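Local coordinates for Iron(3+)-hydroxamate-binding protein FhuD (Bacillus subtilis subsp. subtilis, PDB 3G9Q) that binds iron(3+)-hydroxamate complexes and delivers them to the membrane permease of the FhuCBGD importer, and is required for ferrichrome and coprogen transport, at residues G26-T30 against L31-V35; V36-E40 against N41-N45; A83-K86 against K87-I91; F250-D254 against P255-E259. All blocks are in the same frame, centred on the assembly; numbering follows the deposited sequence.

How the contacts relate
The four contacts follow one another along the chain, none nesting or crossing. Contact 1 ends helix 25-31 and turns the chain toward strand 35-37; contact 2 takes over directly and rounds the turn that leaves that strand. Contact 3 starts helix 85-91, between two parallel strands of the same N-terminal sheet, and touches none of the others. Contact 4, late in the sequence but close to the spatial centre of the molecule, starts helix 255-270. It ties back to the early segments: Tyr27 and Thr30 of contact 1 pack on Asp254 and Pro255, while Asn45 of contact 2 reaches Ser257 and Phe252.

Contact 1. Residues G26-T30 against L31-V35; sequences GYFKT and LGINV
Phe28 and Ile33 meet where helix 25-31 runs out: Ile33 CG2 lies 3.8 Å from Phe28 CD1, at the edge of the ring and near its plane, not over a face. Closer to the main chain, Phe28 CB packs on Val35 CG2 at 3.9 Å, giving one phenylalanine two apolar neighbours from the departing chain. With the Ile33 chi1 at -78°, CG1 lies beside the backbone N, which leaves CG2 anti to that N and next to the ring. In the backbone, Gly32 N bonds to Lys29 O at 3.0 Å, and Ile33 N makes a weak bond, also 3.0 Å, to Phe28 O. These two bonds, together with the apolar Phe28-Ile33 pair, form a Schellman motif. Gly32 carries its positive phi (96°), at which any CB would jam against the preceding carbonyl oxygen. Just before it the helix is still regular, Leu31 N reaching Tyr27 O at 3.1 Å. Thr30 OG1 also bends to Gly26 O, 2.9 Å away, so that carbonyl accepts from both the hydroxyl and Thr30 N. Farther out, the ring of Phe111 in helix 106-115 meets that of Phe28, and strand 17-19 receives Ile33 at Val17 and Val35 at Val19.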
loop_
_atom_site.group_PDB
_atom_site.type_symbol
_atom_site.label_atom_id
_atom_site.label_comp_id
_atom_site.label_asym_id
_atom_site.label_seq_id
_atom_site.Cartn_x
_atom_site.Cartn_y
_atom_site.Cartn_z
ATOM N N GLY A 26 8.315 0.152 -6.560
ATOM C CA GLY A 26 8.981 0.729 -5.402
ATOM C C GLY A 26 10.035 -0.161 -4.743
ATOM O O GLY A 26 10.931 0.343 -4.063
ATOM N N TYR A 27 9.925 -1.479 -4.928
ATOM C CA TYR A 27 10.886 -2.432 -4.355
ATOM C C TYR A 27 12.254 -2.326 -5.020
ATOM O O TYR A 27 13.285 -2.278 -4.351
ATOM C CB TYR A 27 10.400 -3.891 -4.500
ATOM C CG TYR A 27 9.288 -4.282 -3.558
ATOM C CD1 TYR A 27 7.967 -4.022 -3.880
ATOM C CD2 TYR A 27 9.560 -4.871 -2.331
ATOM C CE1 TYR A 27 6.947 -4.328 -3.012
ATOM C CE2 TYR A 27 8.541 -5.180 -1.447
ATOM C CZ TYR A 27 7.236 -4.907 -1.792
ATOM O OH TYR A 27 6.197 -5.200 -0.926
ATOM N N PHE A 28 12.246 -2.304 -6.348
ATOM C CA PHE A 28 13.465 -2.228 -7.129
ATOM C C PHE A 28 14.055 -0.828 -6.984
ATOM O O PHE A 28 15.273 -0.658 -6.993
ATOM C CB PHE A 28 13.152 -2.575 -8.594
ATOM C CG PHE A 28 12.940 -4.059 -8.837
ATOM C CD1 PHE A 28 13.958 -4.845 -9.350
ATOM C CD2 PHE A 28 11.742 -4.677 -8.498
ATOM C CE1 PHE A 28 13.786 -6.222 -9.515
ATOM C CE2 PHE A 28 11.570 -6.052 -8.660
ATOM C CZ PHE A 28 12.591 -6.819 -9.166
ATOM N N LYS A 29 13.192 0.173 -6.831
ATOM C CA LYS A 29 13.664 1.540 -6.657
ATOM C C LYS A 29 14.459 1.581 -5.353
ATOM O O LYS A 29 15.579 2.089 -5.317
ATOM C CB LYS A 29 12.483 2.525 -6.605
ATOM C CG LYS A 29 12.886 3.993 -6.575
ATOM C CD LYS A 29 13.729 4.354 -7.764
ATOM C CE LYS A 29 14.556 5.582 -7.446
ATOM N NZ LYS A 29 15.653 5.765 -8.437
ATOM N N THR A 30 13.897 1.031 -4.283
ATOM C CA THR A 30 14.615 1.022 -3.011
ATOM C C THR A 30 15.974 0.322 -3.163
ATOM O O THR A 30 17.000 0.847 -2.730
ATOM C CB THR A 30 13.812 0.323 -1.887
ATOM O OG1 THR A 30 12.553 0.982 -1.727
ATOM C CG2 THR A 30 14.564 0.399 -0.563
ATOM N N LEU A 31 15.983 -0.851 -3.790
ATOM C CA LEU A 31 17.221 -1.595 -3.984
ATOM C C LEU A 31 18.209 -0.867 -4.908
ATOM O O LEU A 31 19.417 -1.123 -4.871
ATOM C CB LEU A 31 16.910 -2.998 -4.533
ATOM C CG LEU A 31 16.547 -4.172 -3.604
ATOM C CD1 LEU A 31 16.290 -3.722 -2.204
ATOM C CD2 LEU A 31 15.342 -4.890 -4.192
ATOM N N GLY A 32 17.704 0.049 -5.734
ATOM C CA GLY A 32 18.575 0.791 -6.640
ATOM C C GLY A 32 18.666 0.240 -8.055
ATOM O O GLY A 32 19.390 0.783 -8.890
ATOM N N ILE A 33 17.940 -0.841 -8.326
ATOM C CA ILE A 33 17.944 -1.440 -9.656
ATOM C C ILE A 33 17.294 -0.490 -10.651
ATOM O O ILE A 33 16.146 -0.075 -10.495
ATOM C CB ILE A 33 17.193 -2.795 -9.687
ATOM C CG1 ILE A 33 18.079 -3.895 -9.100
ATOM C CG2 ILE A 33 16.805 -3.154 -11.120
ATOM C CD1 ILE A 33 18.234 -3.852 -7.583
ATOM N N ASN A 34 18.039 -0.148 -11.683
ATOM C CA ASN A 34 17.526 0.756 -12.676
ATOM C C ASN A 34 16.338 0.134 -13.426
ATOM O O ASN A 34 16.450 -0.939 -14.036
ATOM C CB ASN A 34 18.664 1.140 -13.619
ATOM C CG ASN A 34 18.204 2.000 -14.757
ATOM O OD1 ASN A 34 17.509 3.002 -14.560
ATOM N ND2 ASN A 34 18.594 1.624 -15.967
ATOM N N VAL A 35 15.193 0.808 -13.347
ATOM C CA VAL A 35 13.989 0.337 -14.009
ATOM C C VAL A 35 13.717 1.192 -15.224
ATOM O O VAL A 35 13.675 2.424 -15.150
ATOM C CB VAL A 35 12.774 0.346 -13.059
ATOM C CG1 VAL A 35 11.519 -0.125 -13.798
ATOM C CG2 VAL A 35 13.062 -0.559 -11.876
#

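Contact 2. Residues V36-E40 against N41-N45; sequences VGAPE and NVFKN
A bend at chi2 of Glu40 (-62°) and another at chi4 of Lys44 (58°) curl the two chains toward each other, so that Lys44 NZ forms a salt bridge to Glu40 OE2 at 2.7 Å. The ammonium comes from above the carboxylate plane. The bridge spans a 3-10 turn that follows strand 35-37, an outer strand of the parallel sheet in the N-terminal lobe. The turn's backbone bonds join residues three apart: Val42 N to Pro39 O and Phe43 N to Glu40 O are weak, whereas Lys44 N to Asn41 O measures 2.8 Å. Were Glu40 cut back to an alanine, the ammonium of Lys44 would probably be left without its countercharge across the turn and its chain set free to swing. On the buried side Val42 packs on the two residues that follow the strand, its CG2 lying 3.8 Å from Ala38 CB and 4.2 Å from Pro39 CG; Tyr25 of helix 25-31 touches both Ala38 and Val42. The Phe43 ring turns its edge to the main chain, where the electropositive C-H rim suits carbonyl oxygens lying near the ring plane: CD1 is 3.4 Å from Pro39 O, and CE1 is 3.5 Å from Ala38 O.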
loop_
_atom_site.group_PDB
_atom_site.type_symbol
_atom_site.label_atom_id
_atom_site.label_comp_id
_atom_site.label_asym_id
_atom_site.label_seq_id
_atom_site.Cartn_x
_atom_site.Cartn_y
_atom_site.Cartn_z
ATOM N N VAL A 36 13.524 0.521 -16.347
ATOM C CA VAL A 36 13.328 1.213 -17.602
ATOM C C VAL A 36 11.885 1.290 -18.072
ATOM O O VAL A 36 11.571 2.051 -18.983
ATOM C CB VAL A 36 14.245 0.577 -18.667
ATOM C CG1 VAL A 36 15.680 0.561 -18.141
ATOM C CG2 VAL A 36 13.793 -0.841 -18.983
ATOM N N GLY A 37 11.009 0.529 -17.421
ATOM C CA GLY A 37 9.598 0.545 -17.765
ATOM C C GLY A 37 8.703 0.148 -16.597
ATOM O O GLY A 37 9.067 -0.700 -15.773
ATOM N N ALA A 38 7.528 0.762 -16.524
ATOM C CA ALA A 38 6.567 0.473 -15.470
ATOM C C ALA A 38 5.157 0.753 -15.987
ATOM O O ALA A 38 4.981 1.551 -16.908
ATOM C CB ALA A 38 6.853 1.332 -14.246
ATOM N N PRO A 39 4.137 0.073 -15.426
ATOM C CA PRO A 39 2.741 0.274 -15.844
ATOM C C PRO A 39 2.203 1.659 -15.436
ATOM O O PRO A 39 2.872 2.411 -14.719
ATOM C CB PRO A 39 2.010 -0.886 -15.167
ATOM C CG PRO A 39 2.855 -1.181 -13.981
ATOM C CD PRO A 39 4.249 -1.077 -14.511
ATOM N N GLU A 40 0.995 1.994 -15.880
ATOM C CA GLU A 40 0.421 3.306 -15.578
ATOM C C GLU A 40 0.268 3.694 -14.117
ATOM O O GLU A 40 0.570 4.825 -13.732
ATOM C CB GLU A 40 -0.930 3.476 -16.281
ATOM C CG GLU A 40 -0.826 4.334 -17.541
ATOM C CD GLU A 40 -0.360 5.765 -17.254
ATOM O OE1 GLU A 40 0.211 6.397 -18.175
ATOM O OE2 GLU A 40 -0.578 6.254 -16.118
ATOM N N ASN A 41 -0.215 2.773 -13.300
ATOM C CA ASN A 41 -0.400 3.071 -11.886
ATOM C C ASN A 41 0.774 3.845 -11.313
ATOM O O ASN A 41 0.593 4.842 -10.622
ATOM C CB ASN A 41 -0.585 1.771 -11.122
ATOM C CG ASN A 41 -1.744 0.979 -11.644
ATOM O OD1 ASN A 41 -2.878 1.460 -11.612
ATOM N ND2 ASN A 41 -1.479 -0.231 -12.152
ATOM N N VAL A 42 1.973 3.379 -11.627
ATOM C CA VAL A 42 3.197 3.989 -11.142
ATOM C C VAL A 42 3.243 5.504 -11.363
ATOM O O VAL A 42 3.574 6.273 -10.456
ATOM C CB VAL A 42 4.403 3.296 -11.805
ATOM C CG1 VAL A 42 5.708 3.911 -11.346
ATOM C CG2 VAL A 42 4.358 1.812 -11.474
ATOM N N PHE A 43 2.883 5.934 -12.563
ATOM C CA PHE A 43 2.890 7.352 -12.894
ATOM C C PHE A 43 1.659 8.070 -12.356
ATOM O O PHE A 43 1.326 9.164 -12.807
ATOM C CB PHE A 43 2.977 7.529 -14.410
ATOM C CG PHE A 43 4.160 6.854 -15.014
ATOM C CD1 PHE A 43 4.199 5.469 -15.131
ATOM C CD2 PHE A 43 5.267 7.591 -15.404
ATOM C CE1 PHE A 43 5.322 4.833 -15.623
ATOM C CE2 PHE A 43 6.398 6.964 -15.898
ATOM C CZ PHE A 43 6.429 5.584 -16.007
ATOM N N LYS A 44 0.976 7.453 -11.398
ATOM C CA LYS A 44 -0.197 8.076 -10.800
ATOM C C LYS A 44 -0.097 8.097 -9.286
ATOM O O LYS A 44 -0.725 8.927 -8.625
ATOM C CB LYS A 44 -1.477 7.352 -11.218
ATOM C CG LYS A 44 -1.962 7.687 -12.617
ATOM C CD LYS A 44 -3.385 7.186 -12.807
ATOM C CE LYS A 44 -3.895 7.492 -14.205
ATOM N NZ LYS A 44 -3.010 6.876 -15.247
ATOM N N ASN A 45 0.704 7.182 -8.746
ATOM C CA ASN A 45 0.898 7.079 -7.301
ATOM C C ASN A 45 1.581 8.343 -6.777
ATOM O O ASN A 45 2.644 8.716 -7.241
ATOM C CB ASN A 45 1.739 5.851 -6.987
ATOM C CG ASN A 45 1.858 5.595 -5.509
ATOM O OD1 ASN A 45 1.226 6.266 -4.690
ATOM N ND2 ASN A 45 2.669 4.611 -5.151
#

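Contact 3. Residues A83-K86 against K87-I91; sequences ADIK and KLEKI
From Ile85 onward the chain is helical, and the bond from Glu89 N to Ile85 O, 2.7 Å and almost straight at 168°, runs nearly along the C=O axis. The residue just before this helix, Asp84, supplies the side chain that closes its first turn. With chi1 at -164°, its CG lies across from its own N, and the carboxylate swings forward to accept Lys87 N at OD1, 2.8 Å away. The N-H meets that oxygen on its anti side, 28° out of the carboxylate plane. Lys87 then answers with its side chain. Bends at chi2 and chi4 carry its aliphatic part obliquely across the carboxylate, and NZ forms a salt bridge to Asp84 OD2 at 3.6 Å. The same carboxylate is thus engaged by a backbone N-H at one oxygen and by an ammonium at the other. On a neighbouring part of the helix surface, Lys86 and Glu89 lie side by side and point the same way, joined by a long salt bridge of 3.9 Å between Lys86 NZ and Glu89 OE2. The Glu89 stem also rests on Ile85, its CG 3.9 Å from Ile85 CG2. Leu88 and Ile85 turn to Val77 of strand 74-78, and Leu88 also reaches Val64 of helix 64-68. Asp84 is therefore a classical N-cap at the start of the helix in a beta-alpha-beta crossover, which links the adjacent parallel strands 74-78 and 94-97 of the N-terminal lobe.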
loop_
_atom_site.group_PDB
_atom_site.type_symbol
_atom_site.label_atom_id
_atom_site.label_comp_id
_atom_site.label_asym_id
_atom_site.label_seq_id
_atom_site.Cartn_x
_atom_site.Cartn_y
_atom_site.Cartn_z
ATOM N N ALA A 83 -1.390 -11.800 -19.123
ATOM C CA ALA A 83 -0.072 -11.614 -19.728
ATOM C C ALA A 83 0.464 -12.903 -20.386
ATOM O O ALA A 83 0.047 -14.011 -20.029
ATOM C CB ALA A 83 0.915 -11.107 -18.668
ATOM N N ASP A 84 1.385 -12.754 -21.343
ATOM C CA ASP A 84 1.974 -13.902 -22.045
ATOM C C ASP A 84 3.426 -14.106 -21.614
ATOM O O ASP A 84 4.349 -13.522 -22.182
ATOM C CB ASP A 84 1.916 -13.709 -23.571
ATOM C CG ASP A 84 2.159 -15.011 -24.341
ATOM O OD1 ASP A 84 3.240 -15.621 -24.185
ATOM O OD2 ASP A 84 1.261 -15.425 -25.106
ATOM N N ILE A 85 3.618 -14.946 -20.605
ATOM C CA ILE A 85 4.947 -15.216 -20.081
ATOM C C ILE A 85 5.900 -15.774 -21.149
ATOM O O ILE A 85 6.987 -15.225 -21.367
ATOM C CB ILE A 85 4.873 -16.198 -18.887
ATOM C CG1 ILE A 85 3.679 -15.848 -17.989
ATOM C CG2 ILE A 85 6.173 -16.142 -18.088
ATOM C CD1 ILE A 85 3.658 -14.437 -17.340
ATOM N N LYS A 86 5.502 -16.853 -21.820
ATOM C CA LYS A 86 6.348 -17.453 -22.859
ATOM C C LYS A 86 6.889 -16.429 -23.876
ATOM O O LYS A 86 8.083 -16.439 -24.190
ATOM C CB LYS A 86 5.595 -18.574 -23.592
ATOM C CG LYS A 86 5.763 -19.969 -22.982
ATOM C CD LYS A 86 5.352 -20.030 -21.506
ATOM C CE LYS A 86 5.374 -21.469 -20.959
ATOM N NZ LYS A 86 6.686 -22.159 -21.153
ATOM N N LYS A 87 6.020 -15.550 -24.386
ATOM C CA LYS A 87 6.433 -14.521 -25.350
ATOM C C LYS A 87 7.555 -13.683 -24.726
ATOM O O LYS A 87 8.589 -13.416 -25.351
ATOM C CB LYS A 87 5.248 -13.605 -25.704
ATOM C CG LYS A 87 4.584 -13.845 -27.068
ATOM C CD LYS A 87 3.847 -15.181 -27.153
ATOM C CE LYS A 87 2.933 -15.259 -28.304
ATOM N NZ LYS A 87 1.877 -14.464 -28.489
ATOM N N LEU A 88 7.326 -13.292 -23.474
ATOM C CA LEU A 88 8.252 -12.482 -22.689
ATOM C C LEU A 88 9.573 -13.186 -22.373
ATOM O O LEU A 88 10.649 -12.610 -22.566
ATOM C CB LEU A 88 7.569 -12.044 -21.389
ATOM C CG LEU A 88 6.590 -10.868 -21.463
ATOM C CD1 LEU A 88 5.645 -11.027 -22.627
ATOM C CD2 LEU A 88 5.824 -10.781 -20.163
ATOM N N GLU A 89 9.495 -14.421 -21.885
ATOM C CA GLU A 89 10.699 -15.185 -21.558
ATOM C C GLU A 89 11.688 -15.088 -22.720
ATOM O O GLU A 89 12.905 -15.146 -22.527
ATOM C CB GLU A 89 10.349 -16.658 -21.304
ATOM C CG GLU A 89 9.342 -16.886 -20.175
ATOM C CD GLU A 89 8.813 -18.323 -20.106
ATOM O OE1 GLU A 89 7.966 -18.594 -19.222
ATOM O OE2 GLU A 89 9.234 -19.177 -20.927
ATOM N N LYS A 90 11.151 -14.924 -23.926
ATOM C CA LYS A 90 11.968 -14.824 -25.128
ATOM C C LYS A 90 12.784 -13.542 -25.109
ATOM O O LYS A 90 13.983 -13.556 -25.403
ATOM C CB LYS A 90 11.081 -14.848 -26.377
ATOM C CG LYS A 90 11.584 -15.773 -27.498
ATOM C CD LYS A 90 12.928 -15.327 -28.086
ATOM C CE LYS A 90 13.428 -16.280 -29.180
ATOM N NZ LYS A 90 14.865 -16.030 -29.527
ATOM N N ILE A 91 12.137 -12.434 -24.759
ATOM C CA ILE A 91 12.822 -11.148 -24.715
ATOM C C ILE A 91 14.009 -11.105 -23.746
ATOM O O ILE A 91 15.123 -10.739 -24.136
ATOM C CB ILE A 91 11.847 -10.015 -24.356
ATOM C CG1 ILE A 91 10.722 -9.971 -25.390
ATOM C CG2 ILE A 91 12.596 -8.678 -24.309
ATOM C CD1 ILE A 91 9.579 -10.859 -25.104
#

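Contact 4. Residues F250-D254 against P255-E259; sequences FYFTD and PISLE
Hydrogen bonds dominate this helix start, and Asp254 accepts all three that link it to Ser257 and Leu258. Its carboxylate meets Ser257 twice: the hydroxyl OG donates to OD1 at 2.8 Å, on the syn side and 27° out of the plane, while Ser257 N reaches OD2 at 3.3 Å from well above the carboxylate plane. The chi1 of 53° sets CG between the backbone N and the carbonyl carbon, which folds the acid over the first turn as its N-cap. The third bond is the ordinary helical one, Leu258 N to Asp254 O at 2.8 Å. Pro255, which has no N-H to satisfy, occupies the first helical position. Van der Waals contacts are fewer: Leu258 CD2 lies 4.1 Å from Thr253 CB, carbon on carbon, and Phe252 CB packs against a polar oxygen, Ser257 OG, at 3.7 Å. Around the turn, Asn45 ND2 bonds to Ser257 OG, so this hydroxyl both gives and receives, while Tyr27 and Trp124 cover Pro255. An alanine in place of Asp254 removes both carboxylate oxygens, and the buried Ser257 would probably lose its carboxylate cap and the acceptor of its hydroxyl, leaving that group less firmly fixed. Asp254 is buried close to the spatial centre of the molecule, where the positive end of the helix 255-270 dipole and the two donors of Ser257 would be expected to stabilise a carboxylate in its ionised form.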
loop_
_atom_site.group_PDB
_atom_site.type_symbol
_atom_site.label_atom_id
_atom_site.label_comp_id
_atom_site.label_asym_id
_atom_site.label_seq_id
_atom_site.Cartn_x
_atom_site.Cartn_y
_atom_site.Cartn_z
ATOM N N PHE A 250 -2.687 4.470 -1.117
ATOM C CA PHE A 250 -2.777 3.267 -0.290
ATOM C C PHE A 250 -3.048 1.973 -1.058
ATOM O O PHE A 250 -3.335 0.919 -0.477
ATOM C CB PHE A 250 -3.834 3.475 0.786
ATOM C CG PHE A 250 -3.392 4.393 1.874
ATOM C CD1 PHE A 250 -2.968 3.882 3.097
ATOM C CD2 PHE A 250 -3.363 5.772 1.663
ATOM C CE1 PHE A 250 -2.518 4.737 4.101
ATOM C CE2 PHE A 250 -2.917 6.645 2.649
ATOM C CZ PHE A 250 -2.491 6.133 3.875
ATOM N N TYR A 251 -2.928 2.089 -2.374
ATOM C CA TYR A 251 -3.112 1.009 -3.316
ATOM C C TYR A 251 -1.933 0.046 -3.229
ATOM O O TYR A 251 -2.112 -1.158 -3.358
ATOM C CB TYR A 251 -3.186 1.601 -4.718
ATOM C CG TYR A 251 -3.907 0.748 -5.720
ATOM C CD1 TYR A 251 -3.342 -0.438 -6.205
ATOM C CD2 TYR A 251 -5.169 1.125 -6.186
ATOM C CE1 TYR A 251 -4.023 -1.227 -7.135
ATOM C CE2 TYR A 251 -5.856 0.349 -7.106
ATOM C CZ TYR A 251 -5.281 -0.821 -7.577
ATOM O OH TYR A 251 -5.985 -1.566 -8.487
ATOM N N PHE A 252 -0.730 0.576 -3.009
ATOM C CA PHE A 252 0.464 -0.268 -2.920
ATOM C C PHE A 252 0.999 -0.404 -1.503
ATOM O O PHE A 252 0.618 0.350 -0.613
ATOM C CB PHE A 252 1.597 0.277 -3.799
ATOM C CG PHE A 252 1.147 0.776 -5.143
ATOM C CD1 PHE A 252 0.745 2.095 -5.301
ATOM C CD2 PHE A 252 1.117 -0.075 -6.252
ATOM C CE1 PHE A 252 0.323 2.562 -6.541
ATOM C CE2 PHE A 252 0.693 0.386 -7.499
ATOM C CZ PHE A 252 0.297 1.702 -7.644
ATOM N N THR A 253 1.903 -1.362 -1.313
ATOM C CA THR A 253 2.519 -1.608 -0.016
ATOM C C THR A 253 4.016 -1.856 -0.180
ATOM O O THR A 253 4.603 -2.651 0.547
ATOM C CB THR A 253 1.904 -2.849 0.704
ATOM O OG1 THR A 253 2.080 -4.022 -0.110
ATOM C CG2 THR A 253 0.416 -2.638 0.982
ATOM N N ASP A 254 4.632 -1.188 -1.146
ATOM C CA ASP A 254 6.066 -1.334 -1.373
ATOM C C ASP A 254 6.764 -0.395 -0.380
ATOM O O ASP A 254 6.124 0.483 0.195
ATOM C CB ASP A 254 6.406 -0.941 -2.808
ATOM C CG ASP A 254 5.871 0.434 -3.167
ATOM O OD1 ASP A 254 4.636 0.566 -3.335
ATOM O OD2 ASP A 254 6.685 1.379 -3.257
ATOM N N PRO A 255 8.084 -0.555 -0.180
ATOM C CA PRO A 255 8.899 0.253 0.746
ATOM C C PRO A 255 8.710 1.775 0.661
ATOM O O PRO A 255 8.690 2.474 1.686
ATOM C CB PRO A 255 10.325 -0.168 0.410
ATOM C CG PRO A 255 10.160 -1.600 -0.003
ATOM C CD PRO A 255 8.921 -1.543 -0.885
ATOM N N ILE A 256 8.592 2.296 -0.556
ATOM C CA ILE A 256 8.393 3.731 -0.734
ATOM C C ILE A 256 6.982 4.165 -0.333
ATOM O O ILE A 256 6.810 5.181 0.338
ATOM C CB ILE A 256 8.585 4.156 -2.185
ATOM C CG1 ILE A 256 9.973 3.751 -2.658
ATOM C CG2 ILE A 256 8.324 5.664 -2.307
ATOM C CD1 ILE A 256 10.191 3.848 -4.164
ATOM N N SER A 257 5.980 3.409 -0.778
ATOM C CA SER A 257 4.593 3.721 -0.475
ATOM C C SER A 257 4.322 3.602 1.020
ATOM O O SER A 257 3.585 4.413 1.600
ATOM C CB SER A 257 3.649 2.786 -1.229
ATOM O OG SER A 257 3.624 3.073 -2.615
ATOM N N LEU A 258 4.914 2.582 1.636
ATOM C CA LEU A 258 4.758 2.350 3.063
ATOM C C LEU A 258 5.302 3.553 3.827
ATOM O O LEU A 258 4.693 4.007 4.799
ATOM C CB LEU A 258 5.490 1.065 3.486
ATOM C CG LEU A 258 4.877 -0.271 3.034
ATOM C CD1 LEU A 258 5.726 -1.432 3.529
ATOM C CD2 LEU A 258 3.452 -0.384 3.564
ATOM N N GLU A 259 6.444 4.076 3.389
ATOM C CA GLU A 259 7.019 5.243 4.045
ATOM C C GLU A 259 6.076 6.432 3.919
ATOM O O GLU A 259 5.804 7.117 4.904
ATOM C CB GLU A 259 8.385 5.590 3.446
ATOM C CG GLU A 259 9.547 4.880 4.138
ATOM C CD GLU A 259 10.912 5.336 3.638
ATOM O OE1 GLU A 259 11.365 4.855 2.571
ATOM O OE2 GLU A 259 11.518 6.184 4.316
#